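Local structure of BexL (4XRW) at residues R70-A75 against V239-H244; L210-P213 against L217-L220; V282-A287 against A300-F305. The protein probably acts as a di-domain aromatase/cyclase of a type II polyketide synthase, cyclising and dehydrating a polyketide intermediate on the way to BE-7585A. All coordinates share one frame; numbering follows the deposited sequence.

Interaction 1: residues R70-A75 against V239-H244; sequences RIWATA and VCFPHH
W72 of the first helix-grip domain meets V239 and F241 of the second here, so this is a piece of the interface that joins the two halves of the di-domain aromatase/cyclase. W72 lies on strand 67-73 and the other two on strand 231-241, one strand from each of the two separate antiparallel sheets. The contact is apolar and carried wholly by side chains; even at the closest approach of the backbones, W72 CA and V239 CA are 7.7 Å apart.

The indole does most of the work, and one of its faces takes both partners. V239 sets its two methyls along the inner end of the ring system. CG1 forms a CH-pi contact, standing 3.6 Å from the centroid of the five-membered ring and only 9° off its normal, while CG2 is 3.7 Å from W72 CB, where the indole joins its stem. CG1 is turned anti to the backbone N of V239 (chi1 -172°), which brings it up under the pyrrole part of the indole.

F241 approaches W72 from the opposite direction and covers the far end. Its edge is turned to the face of the six-membered ring in an offset T-shaped pair, planes at 84° and centroids 5.4 Å apart. On the other face of the indole, R70 lays its CG 3.8 Å above the plane, and its NH1 goes on to N81 OD1. F241 also takes R245 as a cation-pi partner. The closest approach of the two aromatic rings is W72 CH2 to F241 CZ, 3.6 Å, with CH2 lying in the plane of the phenyl ring.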
loop_
_atom_site.group_PDB
_atom_site.type_symbol
_atom_site.label_atom_id
_atom_site.label_comp_id
_atom_site.label_asym_id
_atom_site.label_seq_id
_atom_site.Cartn_x
_atom_site.Cartn_y
_atom_site.Cartn_z
ATOM N N ARG A 70 5.111 -12.017 -4.020
ATOM C CA ARG A 70 5.210 -11.872 -2.580
ATOM C C ARG A 70 4.451 -10.617 -2.203
ATOM O O ARG A 70 4.710 -9.541 -2.741
ATOM C CB ARG A 70 6.673 -11.782 -2.091
ATOM C CG ARG A 70 6.737 -11.822 -0.583
ATOM C CD ARG A 70 8.149 -11.850 -0.015
ATOM N NE ARG A 70 8.916 -12.971 -0.548
ATOM C CZ ARG A 70 8.904 -14.203 -0.048
ATOM N NH1 ARG A 70 8.164 -14.500 1.019
ATOM N NH2 ARG A 70 9.636 -15.149 -0.628
ATOM N N ILE A 71 3.492 -10.797 -1.306
ATOM C CA ILE A 71 2.552 -9.764 -0.905
ATOM C C ILE A 71 2.845 -9.416 0.552
ATOM O O ILE A 71 2.919 -10.302 1.407
ATOM C CB ILE A 71 1.114 -10.234 -1.018
ATOM C CG1 ILE A 71 0.759 -10.608 -2.462
ATOM C CG2 ILE A 71 0.165 -9.176 -0.522
ATOM C CD1 ILE A 71 -0.271 -11.717 -2.538
ATOM N N TRP A 72 3.038 -8.127 0.819
ATOM C CA TRP A 72 3.092 -7.624 2.183
ATOM C C TRP A 72 1.785 -6.852 2.472
ATOM O O TRP A 72 1.378 -5.956 1.707
ATOM C CB TRP A 72 4.309 -6.696 2.405
ATOM C CG TRP A 72 5.652 -7.312 2.367
ATOM C CD1 TRP A 72 6.448 -7.699 3.438
ATOM C CD2 TRP A 72 6.393 -7.602 1.208
ATOM N NE1 TRP A 72 7.620 -8.202 2.985
ATOM C CE2 TRP A 72 7.610 -8.173 1.617
ATOM C CE3 TRP A 72 6.157 -7.428 -0.145
ATOM C CZ2 TRP A 72 8.576 -8.556 0.717
ATOM C CZ3 TRP A 72 7.127 -7.826 -1.044
ATOM C CH2 TRP A 72 8.316 -8.389 -0.603
ATOM N N ALA A 73 1.148 -7.165 3.595
ATOM C CA ALA A 73 -0.119 -6.544 3.971
ATOM C C ALA A 73 -0.271 -6.365 5.473
ATOM O O ALA A 73 0.452 -6.980 6.283
ATOM C CB ALA A 73 -1.278 -7.364 3.447
ATOM N N THR A 74 -1.227 -5.529 5.840
ATOM C CA THR A 74 -1.395 -5.117 7.248
ATOM C C THR A 74 -2.050 -6.202 8.102
ATOM O O THR A 74 -1.807 -6.269 9.319
ATOM C CB THR A 74 -2.196 -3.791 7.317
ATOM O OG1 THR A 74 -3.445 -3.953 6.640
ATOM C CG2 THR A 74 -1.441 -2.719 6.585
ATOM N N ALA A 75 -2.847 -7.080 7.484
ATOM C CA ALA A 75 -3.426 -8.240 8.177
ATOM C C ALA A 75 -4.071 -7.901 9.539
ATOM O O ALA A 75 -3.769 -8.506 10.576
ATOM C CB ALA A 75 -2.355 -9.316 8.351
ATOM N N VAL A 239 7.994 -1.612 4.401
ATOM C CA VAL A 239 8.737 -2.742 3.933
ATOM C C VAL A 239 10.111 -2.261 3.422
ATOM O O VAL A 239 10.198 -1.454 2.480
ATOM C CB VAL A 239 7.993 -3.470 2.803
ATOM C CG1 VAL A 239 8.705 -4.737 2.487
ATOM C CG2 VAL A 239 6.508 -3.765 3.188
ATOM N N CYS A 240 11.157 -2.812 4.020
ATOM C CA CYS A 240 12.530 -2.337 3.828
ATOM C C CYS A 240 13.386 -3.364 3.055
ATOM O O CYS A 240 13.450 -4.542 3.408
ATOM C CB CYS A 240 13.127 -2.041 5.208
ATOM S SG CYS A 240 12.050 -0.950 6.186
ATOM N N PHE A 241 14.056 -2.885 2.023
ATOM C CA PHE A 241 14.898 -3.693 1.130
ATOM C C PHE A 241 16.316 -3.071 1.132
ATOM O O PHE A 241 16.544 -2.093 0.449
ATOM C CB PHE A 241 14.336 -3.689 -0.271
ATOM C CG PHE A 241 12.942 -4.281 -0.379
ATOM C CD1 PHE A 241 12.768 -5.641 -0.581
ATOM C CD2 PHE A 241 11.831 -3.484 -0.267
ATOM C CE1 PHE A 241 11.494 -6.202 -0.680
ATOM C CE2 PHE A 241 10.534 -4.043 -0.364
ATOM C CZ PHE A 241 10.383 -5.400 -0.566
ATOM N N PRO A 242 17.228 -3.622 1.940
ATOM C CA PRO A 242 18.597 -3.101 2.060
ATOM C C PRO A 242 19.310 -3.154 0.726
ATOM O O PRO A 242 19.215 -4.217 0.130
ATOM C CB PRO A 242 19.263 -4.056 3.029
ATOM C CG PRO A 242 18.177 -4.700 3.767
ATOM C CD PRO A 242 16.974 -4.713 2.889
ATOM N N HIS A 243 19.938 -2.091 0.214
ATOM C CA HIS A 243 19.948 -0.753 0.769
ATOM C C HIS A 243 19.389 0.196 -0.252
ATOM O O HIS A 243 19.906 1.295 -0.419
ATOM C CB HIS A 243 21.377 -0.334 1.146
ATOM C CG HIS A 243 21.973 -1.184 2.215
ATOM N ND1 HIS A 243 22.876 -2.189 1.950
ATOM C CD2 HIS A 243 21.755 -1.216 3.551
ATOM C CE1 HIS A 243 23.204 -2.793 3.080
ATOM N NE2 HIS A 243 22.541 -2.220 4.067
ATOM N N HIS A 244 18.302 -0.195 -0.905
ATOM C CA HIS A 244 17.833 0.556 -2.047
ATOM C C HIS A 244 16.373 1.038 -2.041
ATOM O O HIS A 244 15.991 1.907 -2.850
ATOM C CB HIS A 244 18.112 -0.286 -3.298
ATOM C CG HIS A 244 17.266 -1.520 -3.411
ATOM N ND1 HIS A 244 16.080 -1.538 -4.112
ATOM C CD2 HIS A 244 17.440 -2.775 -2.930
ATOM C CE1 HIS A 244 15.554 -2.748 -4.056
ATOM N NE2 HIS A 244 16.359 -3.520 -3.344
#

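Interaction 2: residues L210-P213 against L217-L220; sequences LREP and LQVL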
loop_
_atom_site.group_PDB
_atom_site.type_symbol
_atom_site.label_atom_id
_atom_site.label_comp_id
_atom_site.label_asym_id
_atom_site.label_seq_id
_atom_site.Cartn_x
_atom_site.Cartn_y
_atom_site.Cartn_z
ATOM N N LEU A 210 8.758 2.433 17.198
ATOM C CA LEU A 210 9.044 1.576 16.047
ATOM C C LEU A 210 9.004 0.100 16.432
ATOM O O LEU A 210 9.785 -0.356 17.261
ATOM C CB LEU A 210 10.410 1.893 15.438
ATOM C CG LEU A 210 10.862 1.025 14.261
ATOM C CD1 LEU A 210 9.934 1.161 13.081
ATOM C CD2 LEU A 210 12.271 1.357 13.836
ATOM N N ARG A 211 8.090 -0.647 15.823
ATOM C CA ARG A 211 7.992 -2.077 16.072
ATOM C C ARG A 211 8.524 -2.787 14.861
ATOM O O ARG A 211 8.147 -2.437 13.747
ATOM C CB ARG A 211 6.563 -2.501 16.346
ATOM C CG ARG A 211 5.916 -1.869 17.584
ATOM C CD ARG A 211 4.713 -1.063 17.180
ATOM N NE ARG A 211 4.074 -0.321 18.282
ATOM C CZ ARG A 211 2.780 -0.377 18.562
ATOM N NH1 ARG A 211 1.961 -1.139 17.823
ATOM N NH2 ARG A 211 2.294 0.352 19.567
ATOM N N GLU A 212 9.422 -3.759 15.058
ATOM C CA GLU A 212 9.945 -4.499 13.935
ATOM C C GLU A 212 9.821 -6.009 14.205
ATOM O O GLU A 212 10.806 -6.664 14.483
ATOM C CB GLU A 212 11.387 -4.086 13.637
ATOM C CG GLU A 212 11.845 -4.553 12.246
ATOM C CD GLU A 212 12.984 -3.693 11.605
ATOM O OE1 GLU A 212 13.353 -2.602 12.122
ATOM O OE2 GLU A 212 13.496 -4.124 10.547
ATOM N N PRO A 213 8.595 -6.554 14.064
ATOM C CA PRO A 213 8.293 -7.941 14.433
ATOM C C PRO A 213 9.159 -8.956 13.679
ATOM O O PRO A 213 9.624 -9.926 14.266
ATOM C CB PRO A 213 6.814 -8.083 14.057
ATOM C CG PRO A 213 6.613 -7.121 12.941
ATOM C CD PRO A 213 7.460 -5.939 13.341
ATOM N N LEU A 217 10.188 -5.570 8.109
ATOM C CA LEU A 217 8.778 -5.227 8.175
ATOM C C LEU A 217 8.588 -4.404 9.434
ATOM O O LEU A 217 8.803 -4.902 10.531
ATOM C CB LEU A 217 7.917 -6.490 8.185
ATOM C CG LEU A 217 6.410 -6.309 8.072
ATOM C CD1 LEU A 217 5.995 -5.426 6.944
ATOM C CD2 LEU A 217 5.760 -7.711 7.886
ATOM N N GLN A 218 8.197 -3.143 9.280
ATOM C CA GLN A 218 8.145 -2.206 10.398
ATOM C C GLN A 218 6.734 -1.629 10.586
ATOM O O GLN A 218 6.047 -1.357 9.571
ATOM C CB GLN A 218 9.109 -1.057 10.151
ATOM C CG GLN A 218 10.561 -1.414 10.042
ATOM C CD GLN A 218 11.423 -0.213 9.739
ATOM O OE1 GLN A 218 10.983 0.732 9.098
ATOM N NE2 GLN A 218 12.650 -0.232 10.228
ATOM N N VAL A 219 6.326 -1.434 11.852
ATOM C CA VAL A 219 5.165 -0.651 12.182
ATOM C C VAL A 219 5.723 0.596 12.854
ATOM O O VAL A 219 6.303 0.533 13.931
ATOM C CB VAL A 219 4.174 -1.403 13.079
ATOM C CG1 VAL A 219 3.000 -0.507 13.402
ATOM C CG2 VAL A 219 3.723 -2.672 12.375
ATOM N N LEU A 220 5.619 1.706 12.152
ATOM C CA LEU A 220 6.238 2.961 12.607
ATOM C C LEU A 220 5.149 3.864 13.107
ATOM O O LEU A 220 4.300 4.301 12.351
ATOM C CB LEU A 220 7.030 3.597 11.473
ATOM C CG LEU A 220 7.618 4.973 11.743
ATOM C CD1 LEU A 220 8.529 4.922 12.972
ATOM C CD2 LEU A 220 8.378 5.394 10.474
#
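R211 and V219 are the hydrogen-bonded pair of this beta hairpin, whose strands 205-212 and 217-225 run antiparallel. R211 N gives its hydrogen to V219 O at 2.9 Å, and V219 N returns one to R211 O at 2.8 Å. The same R211 carbonyl also receives a CA-H...O contact from Q218 CA. L210 and L220 form the next, non-hydrogen-bonded pair.

The polar side-chain link lies nearer the turn. Q218 NE2 donates to E212 OE1 at 3.1 Å; the acceptor sits almost in the amide plane, but the donor stands 58° out of the carboxylate plane, and the two flat groups are turned 89° apart. E212 reaches it with an extended chain, CG anti to the backbone N (chi1 -164°). Its other oxygen, OE2, takes the backbone N of G216, which helps to hold the carboxylate against the turn. Q218 is gripped further: NE2 also donates to D193 O, and OE1 accepts from R238 NH2.

Apolar contacts occupy both faces. On one, L210 CD1 lies 3.8 Å from Q218 CB and 4.0 Å from L220 CD1. On the other, the aliphatic part of R211 passes over V219, R211 CD to V219 CB 4.2 Å, while its NH2 makes a salt bridge to D209. P213, at the corner of the chain, sets CD 3.3 Å from L217 O.

Strand 205-212 is an edge strand of its seven-stranded sheet, and strand 217-225 lies between it and strand 231-241. Helix 185-193 reaches Q218 through D193, A195 and A196 touch the face of L210 and L220, and P79 of the other domain packs on L217 and V219.

Interaction 3: residues V282-A287 against A300-F305; sequences VVLNTA and AEAREF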
loop_
_atom_site.group_PDB
_atom_site.type_symbol
_atom_site.label_atom_id
_atom_site.label_comp_id
_atom_site.label_asym_id
_atom_site.label_seq_id
_atom_site.Cartn_x
_atom_site.Cartn_y
_atom_site.Cartn_z
ATOM N N VAL A 282 -1.248 9.954 -3.228
ATOM C CA VAL A 282 -2.356 10.328 -2.387
ATOM C C VAL A 282 -3.679 10.200 -3.134
ATOM O O VAL A 282 -3.741 10.531 -4.307
ATOM C CB VAL A 282 -2.232 11.782 -1.878
ATOM C CG1 VAL A 282 -3.424 12.158 -1.008
ATOM C CG2 VAL A 282 -0.954 11.959 -1.064
ATOM N N VAL A 283 -4.698 9.718 -2.435
ATOM C CA VAL A 283 -6.090 9.857 -2.866
ATOM C C VAL A 283 -6.809 10.748 -1.875
ATOM O O VAL A 283 -6.807 10.498 -0.665
ATOM C CB VAL A 283 -6.819 8.499 -2.965
ATOM C CG1 VAL A 283 -8.270 8.699 -3.430
ATOM C CG2 VAL A 283 -6.090 7.562 -3.898
ATOM N N LEU A 284 -7.454 11.802 -2.373
ATOM C CA LEU A 284 -8.177 12.716 -1.489
ATOM C C LEU A 284 -9.545 12.221 -1.050
ATOM O O LEU A 284 -10.193 11.432 -1.728
ATOM C CB LEU A 284 -8.339 14.074 -2.169
ATOM C CG LEU A 284 -7.069 14.851 -2.413
ATOM C CD1 LEU A 284 -7.379 16.092 -3.256
ATOM C CD2 LEU A 284 -6.464 15.241 -1.100
ATOM N N ASN A 285 -9.954 12.684 0.126
ATOM C CA ASN A 285 -11.263 12.419 0.682
ATOM C C ASN A 285 -12.023 13.722 0.501
ATOM O O ASN A 285 -11.780 14.691 1.219
ATOM C CB ASN A 285 -11.162 12.031 2.160
ATOM C CG ASN A 285 -12.456 11.515 2.726
ATOM O OD1 ASN A 285 -13.514 11.658 2.123
ATOM N ND2 ASN A 285 -12.378 10.907 3.910
ATOM N N THR A 286 -12.905 13.775 -0.481
ATOM C CA THR A 286 -13.573 15.035 -0.791
ATOM C C THR A 286 -14.627 15.368 0.261
ATOM O O THR A 286 -14.967 16.522 0.434
ATOM C CB THR A 286 -14.225 14.988 -2.192
ATOM O OG1 THR A 286 -15.147 13.898 -2.244
ATOM C CG2 THR A 286 -13.170 14.785 -3.261
ATOM N N ALA A 287 -15.124 14.363 0.981
ATOM C CA ALA A 287 -16.212 14.561 1.944
ATOM C C ALA A 287 -15.835 15.501 3.081
ATOM O O ALA A 287 -16.711 16.092 3.724
ATOM C CB ALA A 287 -16.648 13.228 2.530
ATOM N N ALA A 300 -8.702 21.322 -5.812
ATOM C CA ALA A 300 -7.420 21.939 -6.151
ATOM C C ALA A 300 -6.692 22.434 -4.902
ATOM O O ALA A 300 -5.472 22.273 -4.786
ATOM C CB ALA A 300 -7.623 23.089 -7.132
ATOM N N GLU A 301 -7.432 23.042 -3.974
ATOM C CA GLU A 301 -6.839 23.557 -2.738
ATOM C C GLU A 301 -6.391 22.411 -1.831
ATOM O O GLU A 301 -5.388 22.524 -1.131
ATOM C CB GLU A 301 -7.821 24.451 -1.974
ATOM C CG GLU A 301 -8.025 25.856 -2.563
ATOM C CD GLU A 301 -8.848 25.868 -3.857
ATOM O OE1 GLU A 301 -9.689 24.958 -4.066
ATOM O OE2 GLU A 301 -8.648 26.800 -4.667
ATOM N N ALA A 302 -7.149 21.318 -1.824
ATOM C CA ALA A 302 -6.783 20.162 -1.017
ATOM C C ALA A 302 -5.516 19.513 -1.575
ATOM O O ALA A 302 -4.651 19.108 -0.805
ATOM C CB ALA A 302 -7.928 19.148 -0.967
ATOM N N ARG A 303 -5.399 19.411 -2.902
ATOM C CA ARG A 303 -4.217 18.801 -3.514
ATOM C C ARG A 303 -2.955 19.538 -3.104
ATOM O O ARG A 303 -1.939 18.912 -2.826
ATOM C CB ARG A 303 -4.280 18.782 -5.047
ATOM C CG ARG A 303 -5.182 17.732 -5.642
ATOM C CD ARG A 303 -4.682 17.287 -7.015
ATOM N NE ARG A 303 -4.720 18.364 -7.998
ATOM C CZ ARG A 303 -5.822 18.758 -8.629
ATOM N NH1 ARG A 303 -6.975 18.157 -8.373
ATOM N NH2 ARG A 303 -5.779 19.751 -9.513
ATOM N N GLU A 304 -3.007 20.865 -3.067
ATOM C CA GLU A 304 -1.788 21.622 -2.796
ATOM C C GLU A 304 -1.486 21.658 -1.304
ATOM O O GLU A 304 -0.330 21.631 -0.901
ATOM C CB GLU A 304 -1.893 23.039 -3.366
ATOM C CG GLU A 304 -1.755 23.089 -4.893
ATOM C CD GLU A 304 -0.480 22.420 -5.405
ATOM O OE1 GLU A 304 0.590 23.069 -5.369
ATOM O OE2 GLU A 304 -0.547 21.245 -5.846
ATOM N N PHE A 305 -2.518 21.685 -0.476
ATOM C CA PHE A 305 -2.313 21.724 0.966
ATOM C C PHE A 305 -1.604 20.447 1.387
ATOM O O PHE A 305 -0.600 20.467 2.107
ATOM C CB PHE A 305 -3.651 21.877 1.681
ATOM C CG PHE A 305 -3.572 21.836 3.182
ATOM C CD1 PHE A 305 -3.293 22.981 3.903
ATOM C CD2 PHE A 305 -3.831 20.667 3.868
ATOM C CE1 PHE A 305 -3.250 22.957 5.282
ATOM C CE2 PHE A 305 -3.792 20.632 5.249
ATOM C CZ PHE A 305 -3.499 21.782 5.958
#
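R303, which meets L284 across this contact, carries the flat group. One face of its guanidinium has A300 CA 4.2 Å above it, displaced toward the rim, and NH1 is hydrogen-bonded to E170 O. The charged end is thus directed to the chain leading into strand 172-181, and what R303 offers L284 is the aliphatic part of its side chain. The chain bends at chi3 (-64°), where the polar end departs from the methylenes.

L284 makes the contact from the strand side. Its CD1 rests 3.6 Å from R303 CG and 3.9 Å from A302 CB, bridging two consecutive residues of the helix; CD2 adds a looser approach to A302 CB at 4.2 Å. The side chains of L284 and R303 cross at about a right angle, so the leucine meets the arginine at one methylene and does not run along it.

The arrangement belongs to the helix-grip fold, in which an antiparallel sheet wraps around a long helix near the C-terminus. Here L284, at the end of strand 274-284, touches the first turns of helix 299-326 from the concave side of the second domain's sheet. F173 on the adjoining strand 172-181 packs against both L284 and R303, and farther along the helix L310 meets V282.

Strand 274-284 ends at L284, and just beyond it N285 OD1 takes a weak hydrogen bond from A287 N at 3.3 Å. On the helix side, F305 N bonds to E301 O at 3.1 Å, and E301 OE1 accepts from G298 N just ahead of the helix.

In the fold
Interactions 1 and 2 adjoin, with centres 11 Å apart: L217 touches both W72 and V239, and strands 217-225 and 231-241 are neighbours in the second domain's sheet. Along the chain, interaction 2 is nested in the loop that interaction 1 closes between the domains; interaction 3 follows both. It lies about 27 Å from interaction 1 and 29 Å from interaction 2, centre to centre, on strand 274-284 of the same sheet. One part of that sheet therefore faces the first domain, while a distant strand meets the long helix 299-326. In these contacts, then, the sheet meets the other domain at one place and its own helix at another.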